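Local coordinates for 2-hydroxychromene-2-carboxylate isomerase (Pseudomonas putida, PDB 2IMF), which catalyses the reversible glutathione-dependent isomerisation of 2-hydroxychromene-2-carboxylate to trans-o-hydroxybenzylidenepyruvate in bacterial naphthalene breakdown, at residues I37-A40 with R41-A45; A104-N107 with V108-A112; T170-G174 with D175-W179; F185-E188 with S189-R193; L194-N198 with A199-S203. All coordinates share one frame; numbering follows the deposited sequence.

Contact 1 (I37-A40 with R41-A45); sequences IDLA and RVKIA. With TOM (4-(2-methoxyphenyl)-2-oxobut-3-enoic acid), chain F.
The carboxylate of Asp-38 meets the guanidinium of Arg-41 obliquely, the two planes 38° apart, with OD2 of Asp-38 in a salt bridge 3.5 Å from NE of Arg-41. Asp-38 is the N-cap of helix 39-46, which follows strand 31-36 of the thioredoxin-like sheet. Its CG stands opposite the backbone N (chi1 -171°), which carries OD1 back over the first turn; there OD1 accepts two weak bonds, from Ala-40 N at 2.9 Å and from Arg-41 N at 3.4 Å. Both donors start the helix, where its dipole would probably welcome the negative group. On the buried side, Ile-37 and Val-42 cross at about a right angle, CD1 of Ile-37 lying 4.0 Å from CG1 of Val-42. Leu-39 uses both ends of its fork: CD1 rests 3.9 Å from Val-42 CG2, while CD2 faces the carboxylate of the bound 4-(2-methoxyphenyl)-2-oxobut-3-enoic acid. Lys-43 runs past Leu-39, its CD 3.9 Å from Leu-39 CG, and bends at chi3 (74°) toward the same ligand. Arg-54 NE is also hydrogen-bonded to that molecule, and Lys-43, a substrate-binding residue, donates from NZ to its O11 at 2.6 Å.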
# COMPACT_ATOMS: atom_id res chain seq x y z
N ILE A 37 -0.09 -7.38 -18.46
CA ILE A 37 -1.28 -8.19 -18.17
C ILE A 37 -2.50 -7.33 -17.92
O ILE A 37 -2.39 -6.13 -17.69
CB ILE A 37 -1.12 -9.12 -16.91
CG1 ILE A 37 -0.74 -8.27 -15.66
CG2 ILE A 37 0.04 -10.09 -17.15
CD1 ILE A 37 -0.77 -9.10 -14.34
N ASP A 38 -3.65 -7.95 -17.97
CA ASP A 38 -4.92 -7.25 -17.83
C ASP A 38 -5.35 -7.17 -16.37
O ASP A 38 -5.93 -8.16 -15.83
CB ASP A 38 -5.98 -7.95 -18.68
CG ASP A 38 -7.28 -7.17 -18.77
OD1 ASP A 38 -7.57 -6.27 -18.00
OD2 ASP A 38 -8.15 -7.56 -19.60
N LEU A 39 -5.16 -6.00 -15.75
CA LEU A 39 -5.54 -5.88 -14.34
C LEU A 39 -7.01 -6.24 -14.11
O LEU A 39 -7.37 -6.84 -13.11
CB LEU A 39 -5.30 -4.46 -13.85
CG LEU A 39 -5.73 -4.19 -12.39
CD1 LEU A 39 -4.99 -5.11 -11.42
CD2 LEU A 39 -5.56 -2.73 -12.06
N ALA A 40 -7.83 -5.84 -15.10
CA ALA A 40 -9.26 -6.01 -14.84
C ALA A 40 -9.55 -7.45 -14.75
O ALA A 40 -10.35 -7.93 -13.91
CB ALA A 40 -10.13 -5.41 -15.97
N ARG A 41 -8.94 -8.24 -15.60
CA ARG A 41 -9.15 -9.66 -15.55
C ARG A 41 -8.58 -10.31 -14.29
O ARG A 41 -9.18 -11.21 -13.68
CB ARG A 41 -8.52 -10.33 -16.77
CG ARG A 41 -9.47 -10.87 -17.77
CD ARG A 41 -8.62 -11.17 -19.01
NE ARG A 41 -9.33 -10.83 -20.24
CZ ARG A 41 -9.60 -11.71 -21.19
NH1 ARG A 41 -9.18 -12.96 -21.04
NH2 ARG A 41 -10.26 -11.34 -22.29
N VAL A 42 -7.38 -9.91 -13.85
CA VAL A 42 -6.87 -10.49 -12.63
C VAL A 42 -7.71 -10.19 -11.39
O VAL A 42 -7.77 -11.02 -10.48
CB VAL A 42 -5.32 -10.24 -12.36
CG1 VAL A 42 -4.47 -10.34 -13.63
CG2 VAL A 42 -5.00 -9.02 -11.63
N LYS A 43 -8.29 -8.98 -11.36
CA LYS A 43 -9.14 -8.62 -10.22
C LYS A 43 -10.38 -9.47 -10.21
O LYS A 43 -10.76 -9.98 -9.14
CB LYS A 43 -9.56 -7.18 -10.31
CG LYS A 43 -8.42 -6.22 -9.91
CD LYS A 43 -8.87 -4.78 -10.17
CE LYS A 43 -9.86 -4.29 -9.17
NZ LYS A 43 -10.32 -2.88 -9.63
N ILE A 44 -11.01 -9.63 -11.39
CA ILE A 44 -12.29 -10.35 -11.40
C ILE A 44 -12.00 -11.79 -11.07
O ILE A 44 -12.83 -12.48 -10.41
CB ILE A 44 -12.95 -10.31 -12.81
CG1 ILE A 44 -13.06 -8.89 -13.36
CG2 ILE A 44 -14.36 -10.94 -12.78
CD1 ILE A 44 -14.39 -8.20 -13.03
N ALA A 45 -10.84 -12.28 -11.49
CA ALA A 45 -10.47 -13.64 -11.15
C ALA A 45 -10.43 -13.90 -9.67
O ALA A 45 -10.91 -14.90 -9.26
CB ALA A 45 -9.16 -14.11 -11.86
O8 TOM F . -7.90 1.74 -9.06
C9 TOM F . -7.40 0.88 -9.78
C10 TOM F . -8.13 -0.20 -10.39
O11 TOM F . -8.44 -1.13 -9.61
O10 TOM F . -8.33 -0.20 -11.62
C8 TOM F . -5.93 0.80 -10.06
C7 TOM F . -5.01 1.60 -9.57
C1 TOM F . -5.04 3.11 -9.68
C6 TOM F . -4.66 3.79 -8.53
C5 TOM F . -4.69 5.18 -8.52
C4 TOM F . -5.02 5.86 -9.70
C3 TOM F . -5.39 5.20 -10.86
C2 TOM F . -5.38 3.79 -10.83
O2 TOM F . -5.69 3.04 -11.91
C11 TOM F . -5.74 3.81 -13.11

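Contact 2 (A104-N107 with V108-A112)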
# COMPACT_ATOMS: atom_id res chain seq x y z
N ALA A 104 12.64 -0.99 -23.79
CA ALA A 104 12.48 0.28 -24.45
C ALA A 104 10.98 0.56 -24.72
O ALA A 104 10.54 1.67 -24.49
CB ALA A 104 13.25 0.33 -25.76
N TYR A 105 10.28 -0.46 -25.19
CA TYR A 105 8.81 -0.29 -25.40
C TYR A 105 8.13 0.09 -24.08
O TYR A 105 7.39 1.07 -24.01
CB TYR A 105 8.18 -1.53 -25.95
CG TYR A 105 6.69 -1.46 -26.21
CD1 TYR A 105 6.19 -0.86 -27.34
CD2 TYR A 105 5.84 -1.86 -25.23
CE1 TYR A 105 4.82 -0.82 -27.57
CE2 TYR A 105 4.49 -1.83 -25.40
CZ TYR A 105 3.97 -1.27 -26.60
OH TYR A 105 2.63 -1.24 -26.83
N VAL A 106 8.39 -0.66 -23.02
CA VAL A 106 7.71 -0.40 -21.76
C VAL A 106 8.07 1.01 -21.30
O VAL A 106 7.18 1.75 -20.83
CB VAL A 106 8.09 -1.50 -20.76
CG1 VAL A 106 7.57 -1.13 -19.38
CG2 VAL A 106 7.51 -2.83 -21.23
N ASN A 107 9.35 1.43 -21.39
CA ASN A 107 9.71 2.75 -20.98
C ASN A 107 9.04 3.85 -21.80
O ASN A 107 8.54 4.82 -21.26
CB ASN A 107 11.27 2.90 -21.04
CG ASN A 107 12.00 2.08 -19.98
OD1 ASN A 107 11.43 1.67 -18.97
ND2 ASN A 107 13.28 1.80 -20.24
N VAL A 108 9.06 3.70 -23.11
CA VAL A 108 8.50 4.76 -23.94
C VAL A 108 6.98 4.88 -23.71
O VAL A 108 6.46 6.00 -23.59
CB VAL A 108 8.76 4.39 -25.44
CG1 VAL A 108 7.88 5.18 -26.38
CG2 VAL A 108 10.28 4.58 -25.78
N VAL A 109 6.28 3.75 -23.58
CA VAL A 109 4.83 3.81 -23.41
C VAL A 109 4.50 4.37 -22.03
O VAL A 109 3.63 5.24 -21.87
CB VAL A 109 4.15 2.46 -23.64
CG1 VAL A 109 2.66 2.50 -23.33
CG2 VAL A 109 4.35 2.00 -25.07
N PHE A 110 5.21 3.91 -20.97
CA PHE A 110 4.89 4.45 -19.66
C PHE A 110 5.19 5.91 -19.62
O PHE A 110 4.45 6.68 -18.99
CB PHE A 110 5.66 3.66 -18.56
CG PHE A 110 4.82 2.61 -17.89
CD1 PHE A 110 3.66 2.97 -17.30
CD2 PHE A 110 5.25 1.32 -17.74
CE1 PHE A 110 2.90 2.05 -16.59
CE2 PHE A 110 4.50 0.38 -17.08
CZ PHE A 110 3.29 0.73 -16.55
N ASN A 111 6.30 6.35 -20.25
CA ASN A 111 6.64 7.77 -20.18
C ASN A 111 5.59 8.60 -20.92
O ASN A 111 5.25 9.70 -20.48
CB ASN A 111 8.05 8.04 -20.78
CG ASN A 111 9.20 7.61 -19.87
OD1 ASN A 111 9.07 7.57 -18.64
ND2 ASN A 111 10.32 7.24 -20.48
N ALA A 112 5.11 8.06 -22.04
CA ALA A 112 4.05 8.78 -22.79
C ALA A 112 2.77 8.88 -21.99
O ALA A 112 2.20 9.99 -21.82
CB ALA A 112 3.75 8.03 -24.08
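Tyr-105 O accepts from Val-109 N at 2.9 Å with an N-H...O angle of 166°, one of four successive i to i+4 backbone bonds by which 104-107 holds 108-111. The others run from Val-108 N to Ala-104 O, Phe-110 N to Val-106 O and Asn-111 N to Asn-107 O. Two polar side chains find their partners elsewhere: Tyr-105 OH bonds to Met-89 O, and Asn-107 OD1 accepts from Asn-18 ND2 on helix 12-28. The phenol and the amide are therefore tied to neighbouring parts of the chain. This is the middle of helix 99-115, in the helical region inserted between the two halves of the DsbA-like thioredoxin fold. The clearest side-chain contact is a CH-pi interaction: CG2 of Val-109 stands over one face of the Tyr-105 ring, 3.7 Å from its centroid and 15° off the normal, shifted toward CZ, which it approaches to 3.6 Å. Tyr-105 can offer that face because its CG is trans to the amide nitrogen (chi1 -180°), laying the ring along the helix toward the next turn. Val-106 and Phe-110 instead lie side by side and point the same way, CG1 of Val-106 being 3.8 Å from CD2 of Phe-110. Phe-110 also has CB 3.3 Å from Val-106 O. Farther out, Phe-110 meets Phe-9 edge-to-face and packs on Ser-14 and Tyr-15 of helix 12-28, while Tyr-105 packs on Val-129 and Leu-133 of helix 125-133.

Contact 3 (T170-G174 with D175-W179); sequences TMFLG and DEMWW. With GSH (glutathione), chain E.
Strands 170-173 and 176-179 run antiparallel at 160°, their axes 4.7 Å apart, with Met-171/Trp-178 and Leu-173/Glu-176 as the hydrogen-bonded pairs and a type II' turn from Leu-173 to Glu-176, in which Gly-174 has positive phi. On the face with Thr-170 and Phe-172, Met-177 CG lies trans to the backbone N (chi1 -166°), which sends the chain obliquely across to Phe-172. That CG sits over the Phe-172 ring, 3.6 Å from the centroid and 20° off the normal, a CH-pi contact, while SD makes an oblique Met-aromatic contact 3.3 Å from Phe-172 CZ. The same Met-177 CG is squeezed against Thr-170 CG2 at 3.4 Å, unusually tight. On the other face, Leu-173 CB lies in the plane of the Trp-178 indole at its edge, 3.7 Å from CZ3. At the turn, one water donates to both Leu-173 O and Glu-176 OE1. Arg-69 of the second subunit donates to Met-177 O. Trp-179 presents its indole edge to glutathione, NE1 donating to O2 at 3.1 Å and weakly to Val-168 O. The arrangement is the C-terminal beta hairpin of the thioredoxin fold, whose outermost strand lines the glutathione site of a kappa class transferase.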
# COMPACT_ATOMS: atom_id res chain seq x y z
N THR A 170 3.54 -6.08 -9.80
CA THR A 170 3.87 -7.28 -9.00
C THR A 170 5.26 -7.72 -9.49
O THR A 170 5.53 -7.72 -10.69
CB THR A 170 2.79 -8.35 -9.06
OG1 THR A 170 1.63 -7.81 -8.42
CG2 THR A 170 3.23 -9.55 -8.24
N MET A 171 6.10 -8.09 -8.52
CA MET A 171 7.51 -8.46 -8.81
C MET A 171 7.76 -9.80 -8.16
O MET A 171 7.36 -9.99 -6.99
CB MET A 171 8.57 -7.46 -8.32
CG MET A 171 8.56 -6.18 -9.11
SD MET A 171 7.20 -5.00 -8.89
CE MET A 171 7.10 -4.78 -7.11
N PHE A 172 8.50 -10.72 -8.82
CA PHE A 172 8.92 -11.99 -8.17
C PHE A 172 10.42 -12.04 -8.28
O PHE A 172 10.99 -11.76 -9.35
CB PHE A 172 8.38 -13.24 -8.87
CG PHE A 172 6.90 -13.51 -8.72
CD1 PHE A 172 5.99 -12.80 -9.47
CD2 PHE A 172 6.46 -14.48 -7.84
CE1 PHE A 172 4.63 -13.08 -9.37
CE2 PHE A 172 5.12 -14.77 -7.74
CZ PHE A 172 4.22 -14.09 -8.50
N LEU A 173 10.99 -12.59 -7.22
CA LEU A 173 12.40 -13.07 -7.20
C LEU A 173 12.31 -14.44 -6.57
O LEU A 173 11.93 -14.60 -5.39
CB LEU A 173 13.26 -12.15 -6.41
CG LEU A 173 14.70 -12.63 -6.33
CD1 LEU A 173 15.32 -12.68 -7.72
CD2 LEU A 173 15.38 -11.58 -5.51
N GLY A 174 12.64 -15.49 -7.32
CA GLY A 174 12.59 -16.80 -6.72
C GLY A 174 11.15 -17.09 -6.39
O GLY A 174 10.26 -16.91 -7.24
N ASP A 175 10.88 -17.53 -5.16
CA ASP A 175 9.51 -17.82 -4.72
C ASP A 175 8.81 -16.61 -4.01
O ASP A 175 7.74 -16.80 -3.44
CB ASP A 175 9.51 -19.04 -3.80
CG ASP A 175 9.89 -20.32 -4.57
OD1 ASP A 175 9.14 -20.67 -5.52
OD2 ASP A 175 10.87 -20.94 -4.16
N GLU A 176 9.52 -15.49 -3.96
CA GLU A 176 8.96 -14.31 -3.19
C GLU A 176 8.35 -13.41 -4.21
O GLU A 176 8.90 -13.08 -5.29
CB GLU A 176 10.05 -13.54 -2.49
CG GLU A 176 10.48 -14.31 -1.22
CD GLU A 176 11.54 -13.58 -0.47
OE1 GLU A 176 12.63 -13.32 -0.96
OE2 GLU A 176 11.25 -13.23 0.71
N MET A 177 7.19 -12.96 -3.79
CA MET A 177 6.28 -12.04 -4.56
C MET A 177 6.08 -10.80 -3.73
O MET A 177 5.80 -10.89 -2.51
CB MET A 177 4.90 -12.64 -4.80
CG MET A 177 4.09 -11.85 -5.89
SD MET A 177 2.48 -12.41 -6.25
CE MET A 177 1.65 -11.59 -4.92
N TRP A 178 6.28 -9.62 -4.34
CA TRP A 178 5.92 -8.31 -3.73
C TRP A 178 4.97 -7.60 -4.65
O TRP A 178 5.18 -7.56 -5.85
CB TRP A 178 7.16 -7.47 -3.48
CG TRP A 178 8.24 -8.07 -2.55
CD1 TRP A 178 8.25 -8.03 -1.23
CD2 TRP A 178 9.32 -8.92 -2.97
NE1 TRP A 178 9.37 -8.75 -0.73
CE2 TRP A 178 10.02 -9.29 -1.81
CE3 TRP A 178 9.76 -9.36 -4.21
CZ2 TRP A 178 11.15 -10.11 -1.83
CZ3 TRP A 178 10.94 -10.18 -4.23
CH2 TRP A 178 11.61 -10.50 -3.05
N TRP A 179 4.03 -6.92 -4.01
CA TRP A 179 3.08 -6.11 -4.77
C TRP A 179 3.23 -4.68 -4.34
O TRP A 179 3.17 -4.38 -3.14
CB TRP A 179 1.68 -6.56 -4.48
CG TRP A 179 0.60 -5.63 -4.98
CD1 TRP A 179 0.32 -5.27 -6.25
CD2 TRP A 179 -0.40 -5.01 -4.15
NE1 TRP A 179 -0.80 -4.44 -6.27
CE2 TRP A 179 -1.28 -4.30 -4.99
CE3 TRP A 179 -0.69 -5.08 -2.78
CZ2 TRP A 179 -2.40 -3.61 -4.51
CZ3 TRP A 179 -1.82 -4.36 -2.28
CH2 TRP A 179 -2.65 -3.65 -3.15
N1 GSH E . 0.68 0.66 -2.25
CA1 GSH E . 0.83 0.44 -3.65
C1 GSH E . 2.08 0.95 -4.27
O11 GSH E . 2.41 0.57 -5.39
O12 GSH E . 2.52 1.91 -3.59
CB1 GSH E . -0.49 0.32 -4.40
CG1 GSH E . -0.50 -0.46 -5.71
CD1 GSH E . -1.88 -0.47 -6.31
OE1 GSH E . -2.87 0.15 -5.67
N2 GSH E . -2.09 -1.05 -7.47
CA2 GSH E . -3.41 -1.26 -8.05
C2 GSH E . -3.91 -2.63 -7.88
O2 GSH E . -3.08 -3.66 -8.14
CB2 GSH E . -3.32 -0.94 -9.57
SG2 GSH E . -3.10 0.85 -9.89
N3 GSH E . -5.13 -2.85 -7.46
CA3 GSH E . -5.52 -4.21 -7.10
C3 GSH E . -5.88 -4.24 -5.63
O31 GSH E . -6.21 -5.33 -5.14
O32 GSH E . -5.89 -3.15 -4.96
O HOH W 1 13.55 -14.81 -3.07

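Contact 4 (F185-E188 with S189-R193); sequences FMLE and SAMGR
Phe-185 O accepts from Ser-189 N at 2.9 Å, one of four successive i to i+4 bonds in helix 184-198. A water donates to the same carbonyl at 2.8 Å and bonds to Ser-189 OG in one of that residue's two conformers, so this link is less certain. The Phe-185 side chain leaves away from 189-193, and its ring meets Trp-70 of the second subunit. Met-186 O accepts from Ala-190 N and from a second water, which donates at 2.7 Å. That water in turn accepts from Arg-193 NH2 at 2.9 Å, lying at the edge of the guanidinium and in its plane; one face of the guanidinium lies over Ser-189 O and Ala-190 CA. Leu-187 bonds through O to Met-191 N and supplies the main apolar contact. Met-191 has two conformers; in one, a bend at chi3 (-80°) brings CE to 3.6 Å from Leu-187 CG, so that contact is tentative. Glu-188 O receives Gly-192 N at 3.0 Å. Its side chain extends beyond CG, and the carboxylate forms a salt bridge through OE2 with Arg-20 NE of helix 12-28. Leu-187 and Met-191 also pack on Leu-173 of the sheet and on Leu-21 and Leu-24, respectively, of helix 12-28. The chemistry thus divides around the helix: thioether and branched carbons turn to the core, whereas the first two carbonyls gain water as a second donor on the side where Ser-189 and Arg-193 are exposed.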
# COMPACT_ATOMS: atom_id res chain seq x y z
N PHE A 185 11.64 -1.79 -2.08
CA PHE A 185 12.80 -1.77 -1.15
C PHE A 185 13.02 -3.18 -0.64
O PHE A 185 14.20 -3.59 -0.37
CB PHE A 185 12.63 -0.78 -0.01
CG PHE A 185 11.70 -1.24 1.09
CD1 PHE A 185 10.33 -0.99 1.04
CD2 PHE A 185 12.22 -1.86 2.21
CE1 PHE A 185 9.49 -1.43 2.10
CE2 PHE A 185 11.44 -2.29 3.24
CZ PHE A 185 10.04 -2.08 3.21
N MET A 186 11.96 -3.99 -0.55
CA MET A 186 12.19 -5.34 -0.06
C MET A 186 12.78 -6.21 -1.12
O MET A 186 13.62 -7.12 -0.83
CB MET A 186 10.86 -5.97 0.39
CG MET A 186 10.26 -5.30 1.61
SD MET A 186 8.68 -6.13 1.98
CE MET A 186 8.13 -5.31 3.46
N LEU A 187 12.38 -6.02 -2.38
CA LEU A 187 13.00 -6.75 -3.47
C LEU A 187 14.48 -6.36 -3.52
O LEU A 187 15.33 -7.25 -3.71
CB LEU A 187 12.34 -6.30 -4.77
CG LEU A 187 13.01 -6.83 -6.06
CD1 LEU A 187 13.07 -8.35 -6.25
CD2 LEU A 187 12.40 -6.27 -7.26
N GLU A 188 14.81 -5.10 -3.30
CA GLU A 188 16.17 -4.66 -3.42
C GLU A 188 16.94 -5.33 -2.29
O GLU A 188 18.07 -5.82 -2.50
CB GLU A 188 16.23 -3.17 -3.39
CG GLU A 188 15.78 -2.58 -4.76
CD GLU A 188 15.32 -1.15 -4.65
OE1 GLU A 188 15.46 -0.48 -3.59
OE2 GLU A 188 14.79 -0.63 -5.67
N SER A 189 16.38 -5.42 -1.10
CA SER A 189 17.12 -6.07 -0.02
C SER A 189 17.34 -7.56 -0.31
O SER A 189 18.47 -8.12 -0.02
CB SER A 189 16.33 -5.93 1.28
OG SER A 189 16.43 -4.62 1.77
N ALA A 190 16.39 -8.26 -0.87
CA ALA A 190 16.56 -9.66 -1.21
C ALA A 190 17.65 -9.79 -2.28
O ALA A 190 18.41 -10.77 -2.25
CB ALA A 190 15.25 -10.25 -1.74
N MET A 191 17.69 -8.88 -3.25
CA MET A 191 18.70 -8.97 -4.28
C MET A 191 20.06 -8.80 -3.66
O MET A 191 20.97 -9.55 -4.03
CB MET A 191 18.39 -8.09 -5.43
CG MET A 191 17.06 -8.45 -6.10
SD MET A 191 16.91 -7.48 -7.62
CE MET A 191 16.40 -5.95 -6.96
N GLY A 192 20.21 -7.84 -2.74
CA GLY A 192 21.49 -7.61 -2.07
C GLY A 192 21.88 -8.84 -1.30
O GLY A 192 23.07 -9.21 -1.35
N ARG A 193 20.99 -9.48 -0.58
CA ARG A 193 21.36 -10.69 0.16
C ARG A 193 21.90 -11.72 -0.79
O ARG A 193 22.87 -12.41 -0.45
CB ARG A 193 20.16 -11.23 0.97
CG ARG A 193 19.85 -10.40 2.24
CD ARG A 193 18.85 -11.04 3.23
NE ARG A 193 17.52 -11.22 2.60
CZ ARG A 193 16.59 -10.27 2.56
NH1 ARG A 193 16.85 -9.11 3.14
NH2 ARG A 193 15.40 -10.51 1.97
O HOH W 2 16.38 -1.99 0.47
O HOH W 3 13.44 -8.48 1.51

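Contact 5 (L194-N198 with A199-S203); sequences LCRQN and ADLSS
Gln-197 NE2 donates to the C-terminal carboxylate of Ser-203, at 2.8 Å to O and more weakly at 3.3 Å to OXT. The Gln-197 side chain is extended beyond CG, which takes NE2 to the chain end. The bond to O falls on a lone pair in the carboxylate plane, although the carboxylate oxygen lies 16° out of the Gln-197 amide plane. One side-chain nitrogen thus spans both oxygens. Next comes Arg-196 O, which receives Leu-201 N at 2.8 Å in a nearly straight bond (168°); Ser-202 N adds a weak one, as does Ala-199 N, whose better bond goes to Cys-195 O. Gln-197 O in turn accepts from Asp-200 N at 3.0 Å, this donor sitting well above the carbonyl plane. Together the bonds Leu-201 to Arg-196 and Asp-200 to Gln-197 make a Schellman motif, closing helix 184-198, and Asp-200 has the positive phi (66°) that the motif requires. The reversal brings the tail beside Gln-197; the other subunit of the assembly does not touch it. Ser-202 O comes within 3.4 Å of Gln-197 CA in a CA-H...O contact. A water sits between Gln-197 O and Ser-202 O, at 2.7 Å from each, though it has more acceptors within reach than protons to give. Side-chain packing is sparse: Leu-201 and Arg-196 cross at about a right angle, CD1 of Leu-201 being 3.8 Å from CG of Arg-196. Several residues, among them Arg-196 and Gln-197, touch crystal neighbours, so the exact course of the tail may partly reflect the lattice.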
# COMPACT_ATOMS: atom_id res chain seq x y z
N LEU A 194 21.33 -11.85 -1.98
CA LEU A 194 21.79 -12.85 -2.98
C LEU A 194 23.12 -12.42 -3.59
O LEU A 194 23.99 -13.29 -3.82
CB LEU A 194 20.71 -12.95 -4.07
CG LEU A 194 19.79 -14.17 -4.09
CD1 LEU A 194 19.48 -14.88 -2.73
CD2 LEU A 194 18.56 -13.85 -4.92
N CYS A 195 23.32 -11.13 -3.81
CA CYS A 195 24.60 -10.61 -4.27
C CYS A 195 25.69 -10.98 -3.26
O CYS A 195 26.79 -11.47 -3.67
CB CYS A 195 24.63 -9.08 -4.28
SG CYS A 195 23.75 -8.19 -5.54
N ARG A 196 25.42 -10.82 -1.97
CA ARG A 196 26.42 -11.11 -0.92
C ARG A 196 26.74 -12.60 -0.81
O ARG A 196 27.94 -12.97 -0.71
CB ARG A 196 25.91 -10.60 0.40
CG ARG A 196 26.03 -9.12 0.40
CD ARG A 196 25.87 -8.64 1.78
NE ARG A 196 24.56 -8.95 2.33
CZ ARG A 196 23.45 -8.26 2.08
NH1 ARG A 196 23.47 -7.25 1.27
NH2 ARG A 196 22.29 -8.58 2.66
N GLN A 197 25.74 -13.48 -0.87
CA GLN A 197 25.95 -14.91 -0.84
C GLN A 197 26.78 -15.32 -2.03
O GLN A 197 27.74 -16.11 -1.90
CB GLN A 197 24.59 -15.62 -0.88
CG GLN A 197 23.96 -15.56 0.44
CD GLN A 197 22.73 -16.49 0.44
OE1 GLN A 197 21.76 -16.22 -0.30
NE2 GLN A 197 22.79 -17.62 1.19
N ASN A 198 26.42 -14.82 -3.20
CA ASN A 198 27.12 -15.23 -4.41
C ASN A 198 28.58 -14.76 -4.42
O ASN A 198 29.43 -15.41 -5.04
CB ASN A 198 26.33 -14.84 -5.67
CG ASN A 198 25.03 -15.66 -5.82
OD1 ASN A 198 24.93 -16.72 -5.21
ND2 ASN A 198 24.09 -15.19 -6.64
N ALA A 199 28.83 -13.65 -3.74
CA ALA A 199 30.19 -13.08 -3.61
C ALA A 199 30.94 -13.70 -2.43
O ALA A 199 32.13 -13.35 -2.15
CB ALA A 199 30.12 -11.55 -3.41
N ASP A 200 30.30 -14.60 -1.69
CA ASP A 200 30.91 -15.25 -0.51
C ASP A 200 31.19 -14.28 0.62
O ASP A 200 32.21 -14.39 1.32
CB ASP A 200 32.17 -16.06 -0.90
CG ASP A 200 31.86 -17.21 -1.85
OD1 ASP A 200 30.67 -17.65 -1.93
OD2 ASP A 200 32.81 -17.69 -2.51
N LEU A 201 30.30 -13.31 0.79
CA LEU A 201 30.40 -12.32 1.85
C LEU A 201 29.49 -12.76 2.97
O LEU A 201 29.60 -12.27 4.10
CB LEU A 201 29.89 -10.95 1.35
CG LEU A 201 30.63 -10.20 0.24
CD1 LEU A 201 29.83 -8.91 -0.00
CD2 LEU A 201 32.09 -9.99 0.66
N SER A 202 28.60 -13.68 2.61
CA SER A 202 27.62 -14.28 3.49
C SER A 202 27.51 -15.76 3.08
O SER A 202 27.66 -16.09 1.90
CB SER A 202 26.26 -13.59 3.28
OG SER A 202 25.60 -13.33 4.50
N SER A 203 27.22 -16.64 4.04
CA SER A 203 26.99 -18.05 3.75
C SER A 203 25.74 -18.16 2.90
O SER A 203 24.77 -17.43 3.14
CB SER A 203 26.83 -18.85 5.04
OG SER A 203 25.99 -18.17 5.95
OXT SER A 203 25.67 -18.96 1.95
O HOH W 4 28.12 -17.94 -0.02

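How the contacts relate
The five contacts follow one another along the chain. Contact 1, after strand 31-36, and contact 2, in the inserted helical region, lie on opposite sides of the chain's centre, about 21 Å between centres. Contact 3 forms the hairpin at one edge of the four-stranded sheet; its nearest atoms are about 6 Å from contact 1. Both contribute to the glutathione pocket, and contact 1 also lines the adjoining pocket of the substrate-like ligand. Contacts 4 and 5 share helix 184-198. Contact 4 packs on contact 3, Trp-178 NE1 lying 3.4 Å from Met-186 CB, and both touch the second subunit. Contact 5, centred about 30 Å from the chain's centre, ends the helix and turns the C-terminus back.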